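Local coordinates for ABC transporter substrate-binding protein (Vibrio cholerae, PDB 3LKV) that probably serves as the substrate-binding component of an ABC transporter, holding a small ligand, here phenylalanine, between its two domains, at residues D195-L200 / T221-A226. Sequence-based numbering, arbitrary orientation.
With ZN (zinc ion), chain E.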
loop_
_atom_site.group_PDB
_atom_site.type_symbol
_atom_site.label_atom_id
_atom_site.label_comp_id
_atom_site.label_asym_id
_atom_site.label_seq_id
_atom_site.Cartn_x
_atom_site.Cartn_y
_atom_site.Cartn_z
ATOM N N ASP A 195 26.731 29.025 -15.318
ATOM C CA ASP A 195 25.860 29.100 -16.495
ATOM C C ASP A 195 24.761 28.091 -16.404
ATOM O O ASP A 195 23.741 28.255 -17.044
ATOM C CB ASP A 195 26.651 28.925 -17.797
ATOM C CG ASP A 195 27.703 30.032 -17.992
ATOM O OD1 ASP A 195 27.293 31.192 -17.972
ATOM O OD2 ASP A 195 28.920 29.744 -18.127
ATOM N N VAL A 196 24.949 27.041 -15.606
ATOM C CA VAL A 196 23.924 26.004 -15.439
ATOM C C VAL A 196 24.215 25.288 -14.145
ATOM O O VAL A 196 25.367 25.202 -13.751
ATOM C CB VAL A 196 23.923 25.017 -16.624
ATOM C CG1 VAL A 196 25.323 24.380 -16.836
ATOM C CG2 VAL A 196 22.834 23.963 -16.469
ATOM N N ILE A 197 23.186 24.815 -13.459
ATOM C CA ILE A 197 23.369 24.015 -12.274
ATOM C C ILE A 197 23.144 22.541 -12.674
ATOM O O ILE A 197 22.129 22.199 -13.340
ATOM C CB ILE A 197 22.359 24.357 -11.207
ATOM C CG1 ILE A 197 22.341 25.876 -10.882
ATOM C CG2 ILE A 197 22.608 23.512 -9.999
ATOM C CD1 ILE A 197 23.558 26.361 -10.238
ATOM N N TYR A 198 24.088 21.701 -12.293
ATOM C CA TYR A 198 23.979 20.283 -12.476
ATOM C C TYR A 198 23.380 19.711 -11.215
ATOM O O TYR A 198 24.003 19.690 -10.170
ATOM C CB TYR A 198 25.362 19.674 -12.724
ATOM C CG TYR A 198 25.389 18.147 -12.883
ATOM C CD1 TYR A 198 24.560 17.514 -13.774
ATOM C CD2 TYR A 198 26.283 17.365 -12.169
ATOM C CE1 TYR A 198 24.605 16.158 -13.963
ATOM C CE2 TYR A 198 26.343 15.965 -12.356
ATOM C CZ TYR A 198 25.498 15.369 -13.253
ATOM O OH TYR A 198 25.500 14.008 -13.430
ATOM N N ALA A 199 22.142 19.249 -11.316
ATOM C CA ALA A 199 21.467 18.671 -10.169
ATOM C C ALA A 199 21.830 17.170 -10.192
ATOM O O ALA A 199 21.330 16.416 -11.013
ATOM C CB ALA A 199 19.928 18.894 -10.267
ATOM N N LEU A 200 22.736 16.752 -9.332
ATOM C CA LEU A 200 23.197 15.387 -9.409
ATOM C C LEU A 200 22.358 14.386 -8.598
ATOM O O LEU A 200 21.386 14.736 -7.906
ATOM C CB LEU A 200 24.696 15.289 -9.092
ATOM C CG LEU A 200 25.282 15.876 -7.858
ATOM C CD1 LEU A 200 24.489 15.389 -6.790
ATOM C CD2 LEU A 200 26.728 15.455 -7.688
ATOM N N THR A 221 19.139 30.964 -13.987
ATOM C CA THR A 221 20.126 29.973 -14.342
ATOM C C THR A 221 19.385 28.642 -14.567
ATOM O O THR A 221 18.543 28.280 -13.760
ATOM C CB THR A 221 21.091 29.866 -13.211
ATOM O OG1 THR A 221 21.739 31.129 -13.122
ATOM C CG2 THR A 221 22.116 28.697 -13.387
ATOM N N PRO A 222 19.649 27.963 -15.689
ATOM C CA PRO A 222 19.013 26.687 -15.948
ATOM C C PRO A 222 19.600 25.605 -15.070
ATOM O O PRO A 222 20.736 25.746 -14.658
ATOM C CB PRO A 222 19.384 26.401 -17.371
ATOM C CG PRO A 222 20.581 27.275 -17.660
ATOM C CD PRO A 222 20.373 28.479 -16.865
ATOM N N VAL A 223 18.822 24.568 -14.791
ATOM C CA VAL A 223 19.261 23.369 -14.077
ATOM C C VAL A 223 19.174 22.188 -15.042
ATOM O O VAL A 223 18.156 21.997 -15.684
ATOM C CB VAL A 223 18.335 23.146 -12.855
ATOM C CG1 VAL A 223 18.632 21.822 -12.107
ATOM C CG2 VAL A 223 18.438 24.320 -11.948
ATOM N N PHE A 224 20.255 21.427 -15.164
ATOM C CA PHE A 224 20.262 20.172 -15.894
ATOM C C PHE A 224 20.183 19.056 -14.856
ATOM O O PHE A 224 20.949 19.058 -13.891
ATOM C CB PHE A 224 21.545 19.989 -16.707
ATOM C CG PHE A 224 21.591 18.691 -17.431
ATOM C CD1 PHE A 224 21.006 18.558 -18.661
ATOM C CD2 PHE A 224 22.116 17.581 -16.826
ATOM C CE1 PHE A 224 20.963 17.321 -19.296
ATOM C CE2 PHE A 224 22.091 16.333 -17.445
ATOM C CZ PHE A 224 21.519 16.197 -18.682
ATOM N N GLY A 225 19.266 18.114 -15.069
ATOM C CA GLY A 225 19.005 17.067 -14.109
ATOM C C GLY A 225 19.613 15.711 -14.444
ATOM O O GLY A 225 19.546 15.237 -15.576
ATOM N N ALA A 226 20.150 15.042 -13.447
ATOM C CA ALA A 226 20.670 13.672 -13.645
ATOM C C ALA A 226 19.536 12.652 -13.479
ATOM O O ALA A 226 19.720 11.439 -13.670
ATOM C CB ALA A 226 21.834 13.426 -12.658
HETATM ZN ZN ZN E . 23.846 31.722 -13.631
HETATM O O HOH W 1 24.605 34.019 -14.161
HETATM O O HOH W 2 22.973 31.692 -15.774
#
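Tyr198 and Phe224 both hold CG opposite the backbone N (chi1 178° in each), so the two rings leave neighbouring parallel strands side by side and pointing the same way. They meet at their edges, Tyr198 CD1 lying 3.9 Å from Phe224 CD2, and the tyrosine ring reaches on to place CE1 4.1 Å from Ala226 CB. Tyrosine suits this buried spot because its hydroxyl finds a hydrogen bond at His129 ND1, while the wholly apolar Phe224 packs on Leu132 and Ile133. Four backbone hydrogen bonds join the strands in the alternating parallel pattern: Pro222 O accepts from Ile197 N, Ile197 O takes Phe224 N at 2.7 Å, Phe224 O takes Ala199 N, and Ala199 O takes Ala226 N. Pro222 has no N-H for Asp195 O, against which its ring carbon CG packs at 3.4 Å, so the ladder begins here. On the other face, the branched Ile197 and Val223 meet CB to CG2 at 4.0 Å, and the small Ala199 brings CB within 3.7 Å of Val223 CG1. Thr221 divides its roles: OG1 binds zinc at 2.2 Å, alongside the carbonyls of Ala191 and Ser194, while CG2 meets Ile197 CG1. This right-handed beta-alpha-beta crossover of a Rossmann-like domain places the pair mid-sheet between strands 142-147 and 237-240, with helix 209-218 over the Ile197 face and helix 126-136 over the Phe224 face.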